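Local coordinates for MmoQ Response regulator (Methylococcus capsulatus, PDB 3LJX), which probably belongs to a diguanylate cyclase response regulator that makes cyclic di-GMP from GTP, of which this all-helical chain is the HDOD-containing portion, at residues M10-T21 with T45-R55; A119-V130 with R215-A226. One frame throughout, in Å; residues are numbered along the deposited sequence.

Interaction 1 joins a mostly non-helical run to a helix start; interaction 2 packs two helices and the loop that follows one of them. They lie on opposite sides of the chain's centre, their centres about 24 Å apart, and do not touch. Interaction 1 (10-21 with 45-55) is partly buried and largely polar: the run leading into helix 19-29 is held to helix 47-58 by a capping aspartate, ordered water and, at the more exposed end, salt bridges from an aspartate to two arginines, one of them modelled in two conformers. Interaction 2 (119-130 with 215-226) is buried and mainly apolar, its polar bonds coming from the loop. Helix 106-125, part of interaction 2, also borders interaction 1.

Interaction 1: M10-T21 with T45-R55; sequences MLCDSLPTASRT and TDPALTGRILR
The mostly non-helical segment 10-21 runs along the first turns of the helix in 45-55, with Leu-15 CA 5.3 Å from Ala-48 CA and a type I turn from Cys-12 to Leu-15 bending it past the helix. Asp-46 is the N-cap residue, and its OD2 takes two bonds, from Thr-17 OG1 at 2.7 Å and from the backbone N of Leu-49, the capping bond. The two donors arrive from opposite faces of the carboxylate, each 40° out of its plane, which should fix its rotation. OD1 accepts from two waters: one also donates to Pro-16 O and accepts from Ala-48 N, while the other accepts from Ala-18 N. Between these polar links Ala-48 CB lies 3.7 Å from Leu-15 CB. With chi1 at -170° Cys-12 swings SG onto the helix, where it lies 3.6 Å from Arg-52 CA. Asp-13 OD1 is shared by two arginines. Its salt bridge to Arg-52 NE at 3.0 Å, and the water joining OD1 to Arg-52 NH2, hold for the conformer given, Arg-52 being modelled in two; the link to Arg-55 NH1 at 3.4 Å is weak. Leu-15 and Pro-16 also touch helix 144-152, Pro-47 packs on helices 106-125 and 132-141, and the contact thus fastens the N-terminal run of the chain to this helical bundle.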
loop_
_atom_site.group_PDB
_atom_site.type_symbol
_atom_site.label_atom_id
_atom_site.label_comp_id
_atom_site.label_asym_id
_atom_site.label_seq_id
_atom_site.Cartn_x
_atom_site.Cartn_y
_atom_site.Cartn_z
HETATM N N MSE A 10 12.878 1.943 -9.299
HETATM C CA MSE A 10 11.686 2.757 -9.224
HETATM C C MSE A 10 10.682 2.366 -10.311
HETATM O O MSE A 10 10.914 2.619 -11.492
HETATM C CB MSE A 10 12.103 4.217 -9.364
HETATM C CG MSE A 10 10.976 5.180 -9.456
HETATM SE SE MSE A 10 9.969 5.323 -7.819
HETATM C CE MSE A 10 8.279 5.685 -8.682
ATOM N N LEU A 11 9.575 1.732 -9.915
ATOM C CA LEU A 11 8.472 1.458 -10.843
ATOM C C LEU A 11 7.236 2.187 -10.361
ATOM O O LEU A 11 6.964 2.249 -9.161
ATOM C CB LEU A 11 8.147 -0.042 -10.941
ATOM C CG LEU A 11 9.113 -0.942 -11.711
ATOM C CD1 LEU A 11 10.396 -1.148 -10.897
ATOM C CD2 LEU A 11 8.466 -2.280 -12.064
ATOM N N CYS A 12 6.472 2.744 -11.287
ATOM C CA CYS A 12 5.199 3.317 -10.887
ATOM C C CYS A 12 4.172 3.200 -12.010
ATOM O O CYS A 12 3.159 2.522 -11.851
ATOM C CB CYS A 12 5.365 4.761 -10.394
ATOM S SG CYS A 12 3.871 5.436 -9.623
ATOM N N ASP A 13 4.453 3.822 -13.151
ATOM C CA ASP A 13 3.511 3.796 -14.261
ATOM C C ASP A 13 3.189 2.373 -14.699
ATOM O O ASP A 13 2.084 2.098 -15.140
ATOM C CB ASP A 13 4.035 4.617 -15.442
ATOM C CG ASP A 13 4.158 6.106 -15.117
ATOM O OD1 ASP A 13 3.537 6.574 -14.133
ATOM O OD2 ASP A 13 4.879 6.815 -15.853
ATOM N N SER A 14 4.146 1.465 -14.546
ATOM C CA SER A 14 4.012 0.115 -15.086
ATOM C C SER A 14 3.345 -0.873 -14.128
ATOM O O SER A 14 3.117 -2.030 -14.490
ATOM C CB SER A 14 5.384 -0.438 -15.478
ATOM O OG SER A 14 6.130 -0.808 -14.313
ATOM N N LEU A 15 3.059 -0.454 -12.901
ATOM C CA LEU A 15 2.442 -1.400 -11.965
ATOM C C LEU A 15 1.008 -1.734 -12.418
ATOM O O LEU A 15 0.233 -0.839 -12.768
ATOM C CB LEU A 15 2.460 -0.856 -10.533
ATOM C CG LEU A 15 3.830 -0.467 -9.935
ATOM C CD1 LEU A 15 3.643 0.264 -8.610
ATOM C CD2 LEU A 15 4.749 -1.679 -9.744
ATOM N N PRO A 16 0.653 -3.028 -12.422
ATOM C CA PRO A 16 -0.668 -3.405 -12.930
ATOM C C PRO A 16 -1.796 -3.086 -11.956
ATOM O O PRO A 16 -1.573 -2.822 -10.761
ATOM C CB PRO A 16 -0.544 -4.919 -13.104
ATOM C CG PRO A 16 0.438 -5.311 -12.026
ATOM C CD PRO A 16 1.433 -4.201 -11.979
ATOM N N THR A 17 -3.008 -3.105 -12.498
ATOM C CA THR A 17 -4.238 -3.003 -11.729
ATOM C C THR A 17 -5.070 -4.244 -12.061
ATOM O O THR A 17 -4.962 -4.772 -13.167
ATOM C CB THR A 17 -5.009 -1.756 -12.149
ATOM O OG1 THR A 17 -4.248 -0.591 -11.815
ATOM C CG2 THR A 17 -6.384 -1.697 -11.464
ATOM N N ALA A 18 -5.885 -4.723 -11.120
ATOM C CA ALA A 18 -6.773 -5.863 -11.396
ATOM C C ALA A 18 -7.754 -5.551 -12.537
ATOM O O ALA A 18 -8.287 -4.442 -12.631
ATOM C CB ALA A 18 -7.535 -6.293 -10.129
ATOM N N SER A 19 -7.985 -6.533 -13.405
ATOM C CA SER A 19 -8.897 -6.360 -14.542
ATOM C C SER A 19 -10.268 -5.854 -14.126
ATOM O O SER A 19 -10.775 -4.894 -14.700
ATOM C CB SER A 19 -9.046 -7.665 -15.325
ATOM O OG SER A 19 -7.849 -7.950 -16.023
ATOM N N ARG A 20 -10.862 -6.493 -13.123
ATOM C CA ARG A 20 -12.197 -6.114 -12.662
ATOM C C ARG A 20 -12.224 -4.696 -12.080
ATOM O O ARG A 20 -13.149 -3.921 -12.319
ATOM C CB ARG A 20 -12.703 -7.108 -11.614
ATOM C CG ARG A 20 -14.072 -6.749 -11.046
ATOM C CD ARG A 20 -14.442 -7.632 -9.859
ATOM N NE ARG A 20 -13.519 -7.461 -8.738
ATOM C CZ ARG A 20 -13.636 -8.085 -7.568
ATOM N NH1 ARG A 20 -14.640 -8.930 -7.359
ATOM N NH2 ARG A 20 -12.750 -7.866 -6.604
ATOM N N THR A 21 -11.207 -4.373 -11.295
ATOM C CA THR A 21 -11.085 -3.051 -10.698
ATOM C C THR A 21 -10.845 -1.974 -11.777
ATOM O O THR A 21 -11.469 -0.905 -11.760
ATOM C CB THR A 21 -9.940 -3.050 -9.672
ATOM O OG1 THR A 21 -10.237 -4.004 -8.642
ATOM C CG2 THR A 21 -9.762 -1.675 -9.063
ATOM N N THR A 45 -9.012 1.714 -4.077
ATOM C CA THR A 45 -8.957 0.262 -3.907
ATOM C C THR A 45 -7.787 -0.321 -4.711
ATOM O O THR A 45 -7.478 -1.515 -4.597
ATOM C CB THR A 45 -10.252 -0.459 -4.346
ATOM O OG1 THR A 45 -10.492 -0.224 -5.742
ATOM C CG2 THR A 45 -11.442 0.008 -3.527
ATOM N N ASP A 46 -7.141 0.516 -5.523
ATOM C CA ASP A 46 -6.042 0.042 -6.367
ATOM C C ASP A 46 -4.691 0.668 -6.003
ATOM O O ASP A 46 -4.489 1.875 -6.171
ATOM C CB ASP A 46 -6.340 0.282 -7.847
ATOM C CG ASP A 46 -5.211 -0.188 -8.740
ATOM O OD1 ASP A 46 -4.900 -1.402 -8.713
ATOM O OD2 ASP A 46 -4.627 0.651 -9.461
ATOM N N PRO A 47 -3.762 -0.159 -5.502
ATOM C CA PRO A 47 -2.426 0.320 -5.124
ATOM C C PRO A 47 -1.687 0.991 -6.292
ATOM O O PRO A 47 -1.132 2.075 -6.085
ATOM C CB PRO A 47 -1.703 -0.957 -4.683
ATOM C CG PRO A 47 -2.808 -1.899 -4.252
ATOM C CD PRO A 47 -3.985 -1.573 -5.141
ATOM N N ALA A 48 -1.686 0.391 -7.486
ATOM C CA ALA A 48 -0.964 0.991 -8.620
ATOM C C ALA A 48 -1.442 2.416 -8.931
ATOM O O ALA A 48 -0.651 3.369 -8.896
ATOM C CB ALA A 48 -1.057 0.108 -9.882
ATOM N N LEU A 49 -2.731 2.568 -9.231
ATOM C CA LEU A 49 -3.246 3.872 -9.657
ATOM C C LEU A 49 -3.155 4.897 -8.532
ATOM O O LEU A 49 -2.903 6.080 -8.774
ATOM C CB LEU A 49 -4.684 3.766 -10.180
ATOM C CG LEU A 49 -5.257 5.051 -10.794
ATOM C CD1 LEU A 49 -4.337 5.653 -11.885
ATOM C CD2 LEU A 49 -6.630 4.780 -11.341
ATOM N N THR A 50 -3.342 4.433 -7.297
ATOM C CA THR A 50 -3.218 5.305 -6.129
ATOM C C THR A 50 -1.811 5.886 -5.967
ATOM O O THR A 50 -1.641 7.086 -5.722
ATOM C CB THR A 50 -3.612 4.570 -4.862
ATOM O OG1 THR A 50 -5.017 4.280 -4.918
ATOM C CG2 THR A 50 -3.316 5.435 -3.671
ATOM N N GLY A 51 -0.805 5.028 -6.109
ATOM C CA GLY A 51 0.578 5.476 -6.130
ATOM C C GLY A 51 0.874 6.523 -7.202
ATOM O O GLY A 51 1.455 7.568 -6.891
ATOM N N ARG A 52 0.487 6.252 -8.454
ATOM C CA ARG A 52 0.732 7.173 -9.572
ATOM C C ARG A 52 0.152 8.539 -9.269
ATOM O O ARG A 52 0.788 9.560 -9.495
ATOM C CB ARG A 52 0.081 6.670 -10.868
ATOM C CG ARG A 52 0.881 5.661 -11.675
ATOM C CD ARG A 52 0.234 5.425 -13.063
ATOM N NE ARG A 52 0.546 6.493 -14.018
ATOM C CZ ARG A 52 0.206 6.475 -15.306
ATOM N NH1 ARG A 52 -0.468 5.444 -15.806
ATOM N NH2 ARG A 52 0.539 7.486 -16.097
ATOM N N ILE A 53 -1.079 8.540 -8.763
ATOM C CA ILE A 53 -1.766 9.784 -8.436
ATOM C C ILE A 53 -1.049 10.559 -7.329
ATOM O O ILE A 53 -0.823 11.755 -7.461
ATOM C CB ILE A 53 -3.250 9.532 -8.084
ATOM C CG1 ILE A 53 -3.999 9.126 -9.358
ATOM C CG2 ILE A 53 -3.883 10.790 -7.467
ATOM C CD1 ILE A 53 -5.317 8.442 -9.110
ATOM N N LEU A 54 -0.666 9.879 -6.255
ATOM C CA LEU A 54 0.051 10.540 -5.168
ATOM C C LEU A 54 1.357 11.111 -5.689
ATOM O O LEU A 54 1.759 12.218 -5.341
ATOM C CB LEU A 54 0.353 9.557 -4.034
ATOM C CG LEU A 54 -0.842 9.074 -3.222
ATOM C CD1 LEU A 54 -0.371 8.161 -2.096
ATOM C CD2 LEU A 54 -1.662 10.256 -2.686
ATOM N N ARG A 55 2.016 10.340 -6.531
ATOM C CA ARG A 55 3.312 10.736 -7.039
ATOM C C ARG A 55 3.199 11.976 -7.930
ATOM O O ARG A 55 4.041 12.891 -7.885
ATOM C CB ARG A 55 3.899 9.581 -7.826
ATOM C CG ARG A 55 5.155 9.925 -8.569
ATOM C CD ARG A 55 5.782 8.663 -9.099
ATOM N NE ARG A 55 6.710 8.957 -10.173
ATOM C CZ ARG A 55 6.433 8.785 -11.459
ATOM N NH1 ARG A 55 5.249 8.304 -11.830
ATOM N NH2 ARG A 55 7.348 9.089 -12.368
HETATM O O HOH W 1 2.907 9.182 -14.620
HETATM O O HOH W 2 -2.592 -2.298 -8.194
HETATM O O HOH W 3 -6.229 -3.678 -8.658
#

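Interaction 2: A119-V130 with R215-A226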
loop_
_atom_site.group_PDB
_atom_site.type_symbol
_atom_site.label_atom_id
_atom_site.label_comp_id
_atom_site.label_asym_id
_atom_site.label_seq_id
_atom_site.Cartn_x
_atom_site.Cartn_y
_atom_site.Cartn_z
ATOM N N ALA A 119 -8.792 -2.116 7.472
ATOM C CA ALA A 119 -8.531 -2.341 8.894
ATOM C C ALA A 119 -7.787 -1.170 9.541
ATOM O O ALA A 119 -8.125 -0.745 10.649
ATOM C CB ALA A 119 -7.764 -3.662 9.119
ATOM N N LEU A 120 -6.769 -0.656 8.859
ATOM C CA LEU A 120 -5.957 0.396 9.455
ATOM C C LEU A 120 -6.791 1.659 9.592
ATOM O O LEU A 120 -6.703 2.377 10.590
ATOM C CB LEU A 120 -4.690 0.655 8.633
ATOM C CG LEU A 120 -3.727 1.673 9.251
ATOM C CD1 LEU A 120 -3.336 1.305 10.711
ATOM C CD2 LEU A 120 -2.492 1.838 8.374
ATOM N N GLN A 121 -7.621 1.921 8.593
ATOM C CA GLN A 121 -8.529 3.052 8.677
ATOM C C GLN A 121 -9.440 2.966 9.888
ATOM O O GLN A 121 -9.568 3.947 10.627
ATOM C CB GLN A 121 -9.380 3.183 7.416
ATOM C CG GLN A 121 -10.463 4.232 7.574
ATOM C CD GLN A 121 -10.813 4.884 6.271
ATOM O OE1 GLN A 121 -11.231 4.220 5.322
ATOM N NE2 GLN A 121 -10.646 6.201 6.208
ATOM N N SER A 122 -10.066 1.802 10.104
ATOM C CA SER A 122 -10.944 1.609 11.280
ATOM C C SER A 122 -10.211 1.803 12.592
ATOM O O SER A 122 -10.671 2.520 13.477
ATOM C CB SER A 122 -11.592 0.222 11.298
ATOM O OG SER A 122 -12.668 0.160 10.389
ATOM N N ILE A 123 -9.084 1.123 12.731
ATOM C CA ILE A 123 -8.255 1.289 13.909
ATOM C C ILE A 123 -7.942 2.771 14.162
ATOM O O ILE A 123 -8.247 3.297 15.231
ATOM C CB ILE A 123 -6.963 0.476 13.788
ATOM C CG1 ILE A 123 -7.302 -1.018 13.802
ATOM C CG2 ILE A 123 -5.998 0.849 14.900
ATOM C CD1 ILE A 123 -6.175 -1.933 13.337
ATOM N N THR A 124 -7.368 3.459 13.178
ATOM C CA THR A 124 -6.976 4.849 13.416
ATOM C C THR A 124 -8.183 5.768 13.619
ATOM O O THR A 124 -8.071 6.807 14.276
ATOM C CB THR A 124 -6.097 5.384 12.290
ATOM O OG1 THR A 124 -6.821 5.316 11.054
ATOM C CG2 THR A 124 -4.804 4.543 12.186
ATOM N N ALA A 125 -9.335 5.365 13.077
ATOM C CA ALA A 125 -10.578 6.138 13.191
ATOM C C ALA A 125 -11.049 6.240 14.629
ATOM O O ALA A 125 -11.767 7.163 15.002
ATOM C CB ALA A 125 -11.682 5.529 12.323
ATOM N N GLN A 126 -10.643 5.286 15.442
ATOM C CA GLN A 126 -11.037 5.321 16.831
ATOM C C GLN A 126 -9.877 5.776 17.700
ATOM O O GLN A 126 -9.922 5.634 18.905
ATOM C CB GLN A 126 -11.596 3.955 17.280
ATOM C CG GLN A 126 -10.608 2.799 17.190
ATOM C CD GLN A 126 -11.275 1.416 17.283
ATOM O OE1 GLN A 126 -11.467 0.734 16.265
ATOM N NE2 GLN A 126 -11.620 0.996 18.507
ATOM N N ALA A 127 -8.832 6.316 17.080
ATOM C CA ALA A 127 -7.686 6.812 17.832
ATOM C C ALA A 127 -7.326 8.240 17.425
ATOM O O ALA A 127 -8.063 8.884 16.678
ATOM C CB ALA A 127 -6.486 5.883 17.674
ATOM N N SER A 128 -6.194 8.738 17.908
ATOM C CA SER A 128 -5.819 10.113 17.606
ATOM C C SER A 128 -4.384 10.275 17.114
ATOM O O SER A 128 -3.749 11.280 17.419
ATOM C CB SER A 128 -6.038 10.989 18.839
ATOM O OG SER A 128 -7.406 11.010 19.183
ATOM N N THR A 129 -3.875 9.298 16.370
ATOM C CA THR A 129 -2.498 9.349 15.888
ATOM C C THR A 129 -2.401 10.056 14.538
ATOM O O THR A 129 -1.762 11.105 14.413
ATOM C CB THR A 129 -1.881 7.933 15.768
ATOM O OG1 THR A 129 -2.809 7.056 15.106
ATOM C CG2 THR A 129 -1.579 7.381 17.134
ATOM N N VAL A 130 -3.035 9.475 13.527
ATOM C CA VAL A 130 -2.950 10.003 12.172
ATOM C C VAL A 130 -4.349 10.182 11.584
ATOM O O VAL A 130 -5.331 9.674 12.136
ATOM C CB VAL A 130 -2.141 9.049 11.273
ATOM C CG1 VAL A 130 -0.776 8.786 11.883
ATOM C CG2 VAL A 130 -2.884 7.734 11.101
ATOM N N ARG A 215 4.439 8.732 19.288
ATOM C CA ARG A 215 3.440 8.584 18.241
ATOM C C ARG A 215 3.923 7.586 17.198
ATOM O O ARG A 215 3.131 6.823 16.654
ATOM C CB ARG A 215 3.127 9.938 17.586
ATOM C CG ARG A 215 1.984 9.892 16.580
ATOM C CD ARG A 215 1.694 11.277 16.008
ATOM N NE ARG A 215 1.450 12.259 17.067
ATOM C CZ ARG A 215 0.271 12.812 17.312
ATOM N NH1 ARG A 215 -0.784 12.495 16.565
ATOM N NH2 ARG A 215 0.151 13.684 18.300
ATOM N N THR A 216 5.222 7.583 16.927
ATOM C CA THR A 216 5.766 6.662 15.936
ATOM C C THR A 216 5.549 5.216 16.373
ATOM O O THR A 216 5.160 4.371 15.564
ATOM C CB THR A 216 7.262 6.897 15.677
ATOM O OG1 THR A 216 7.480 8.279 15.360
ATOM C CG2 THR A 216 7.709 6.060 14.510
ATOM N N GLY A 217 5.783 4.951 17.659
ATOM C CA GLY A 217 5.581 3.630 18.229
ATOM C C GLY A 217 4.114 3.247 18.207
ATOM O O GLY A 217 3.758 2.105 17.903
ATOM N N ARG A 218 3.245 4.210 18.501
ATOM C CA ARG A 218 1.819 3.909 18.574
ATOM C C ARG A 218 1.262 3.627 17.183
ATOM O O ARG A 218 0.488 2.679 16.980
ATOM C CB ARG A 218 1.047 5.037 19.251
ATOM C CG ARG A 218 -0.380 4.665 19.601
ATOM C CD ARG A 218 -1.093 5.838 20.230
ATOM N NE ARG A 218 -1.199 5.679 21.668
ATOM C CZ ARG A 218 -2.327 5.353 22.287
ATOM N NH1 ARG A 218 -3.439 5.176 21.581
ATOM N NH2 ARG A 218 -2.346 5.212 23.608
ATOM N N PHE A 219 1.676 4.431 16.214
ATOM C CA PHE A 219 1.239 4.208 14.846
ATOM C C PHE A 219 1.799 2.866 14.356
ATOM O O PHE A 219 1.089 2.094 13.710
ATOM C CB PHE A 219 1.677 5.376 13.956
ATOM C CG PHE A 219 1.130 5.327 12.558
ATOM C CD1 PHE A 219 -0.132 4.826 12.307
ATOM C CD2 PHE A 219 1.875 5.821 11.495
ATOM C CE1 PHE A 219 -0.636 4.787 11.010
ATOM C CE2 PHE A 219 1.378 5.791 10.198
ATOM C CZ PHE A 219 0.113 5.274 9.957
ATOM N N ALA A 220 3.056 2.571 14.692
ATOM C CA ALA A 220 3.635 1.282 14.324
ATOM C C ALA A 220 2.787 0.119 14.870
ATOM O O ALA A 220 2.496 -0.844 14.156
ATOM C CB ALA A 220 5.097 1.172 14.805
ATOM N N ARG A 221 2.389 0.204 16.133
ATOM C CA ARG A 221 1.569 -0.858 16.717
ATOM C C ARG A 221 0.214 -0.941 16.006
ATOM O O ARG A 221 -0.345 -2.028 15.853
ATOM C CB ARG A 221 1.393 -0.664 18.222
ATOM C CG ARG A 221 2.628 -1.075 19.040
ATOM C CD ARG A 221 2.418 -0.935 20.559
ATOM N NE ARG A 221 2.507 0.461 20.984
ATOM C CZ ARG A 221 3.657 1.097 21.186
ATOM N NH1 ARG A 221 4.816 0.461 21.009
ATOM N NH2 ARG A 221 3.658 2.371 21.556
ATOM N N GLN A 222 -0.292 0.192 15.525
ATOM C CA GLN A 222 -1.558 0.189 14.788
ATOM C C GLN A 222 -1.415 -0.478 13.432
ATOM O O GLN A 222 -2.317 -1.206 12.980
ATOM C CB GLN A 222 -2.094 1.598 14.619
ATOM C CG GLN A 222 -2.554 2.266 15.931
ATOM C CD GLN A 222 -2.830 3.758 15.731
ATOM O OE1 GLN A 222 -2.141 4.431 14.943
ATOM N NE2 GLN A 222 -3.835 4.279 16.439
ATOM N N LEU A 223 -0.275 -0.237 12.798
ATOM C CA LEU A 223 0.050 -0.862 11.520
ATOM C C LEU A 223 0.208 -2.363 11.703
ATOM O O LEU A 223 -0.358 -3.147 10.941
ATOM C CB LEU A 223 1.344 -0.280 10.959
ATOM C CG LEU A 223 1.181 1.033 10.198
ATOM C CD1 LEU A 223 2.395 1.968 10.409
ATOM C CD2 LEU A 223 0.941 0.718 8.718
ATOM N N ALA A 224 0.970 -2.752 12.728
ATOM C CA ALA A 224 1.223 -4.163 13.003
ATOM C C ALA A 224 -0.105 -4.874 13.243
ATOM O O ALA A 224 -0.319 -5.986 12.765
ATOM C CB ALA A 224 2.174 -4.336 14.224
ATOM N N LEU A 225 -1.011 -4.214 13.960
ATOM C CA LEU A 225 -2.310 -4.808 14.218
ATOM C C LEU A 225 -3.144 -4.959 12.933
ATOM O O LEU A 225 -3.812 -5.974 12.741
ATOM C CB LEU A 225 -3.069 -3.993 15.240
ATOM C CG LEU A 225 -4.092 -4.809 15.992
ATOM C CD1 LEU A 225 -3.389 -5.934 16.751
ATOM C CD2 LEU A 225 -4.831 -3.887 16.933
ATOM N N ALA A 226 -3.104 -3.959 12.056
ATOM C CA ALA A 226 -3.834 -4.061 10.795
ATOM C C ALA A 226 -3.284 -5.226 9.979
ATOM O O ALA A 226 -4.039 -5.964 9.343
ATOM C CB ALA A 226 -3.729 -2.769 9.990
#
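Val-130 lays CG1 over one face of the Phe-219 ring, a CH-pi contact 3.8 Å from CG1 to the ring centroid and only 3° off the normal. Leu-223 CD1 covers the opposite face, so the ring is sandwiched between methyl groups. Nearby, Leu-120 enters as a knob into the hole formed by Phe-219, Gln-222, Leu-223 and Ala-226; its CD2 meets Leu-223 CD2 at 3.6 Å, and its CB meets Ala-226 CB at 3.8 Å. The short segments of the two helices approach to 9.0 Å between axes, and their N-to-C directions are 139° apart, roughly antiparallel. Gln-222, its CG opposite the carbonyl carbon (chi1 -68°) and the rest of the chain straight, slides past Ile-123 CG2 and carries its amide to the loop, where Thr-129 OG1 donates to OE1 at 2.7 Å, in the carbonyl plane and on a lone pair. Replacing Gln-222 with an alanine would probably leave Thr-129 OG1 without this acceptor and open a gap beside Ile-123 and Ala-127. Farther along, Arg-215 NH1 bonds to Thr-129 O at 2.7 Å, nearly in the guanidinium plane. Thr-129 CG2 also packs against Arg-218 CD at 3.5 Å. Helix 132-141 lies beside Thr-124 and Val-130, helix 196-204 meets Phe-219 and Leu-223 through Ala-201, and helix 245-254 touches Leu-225.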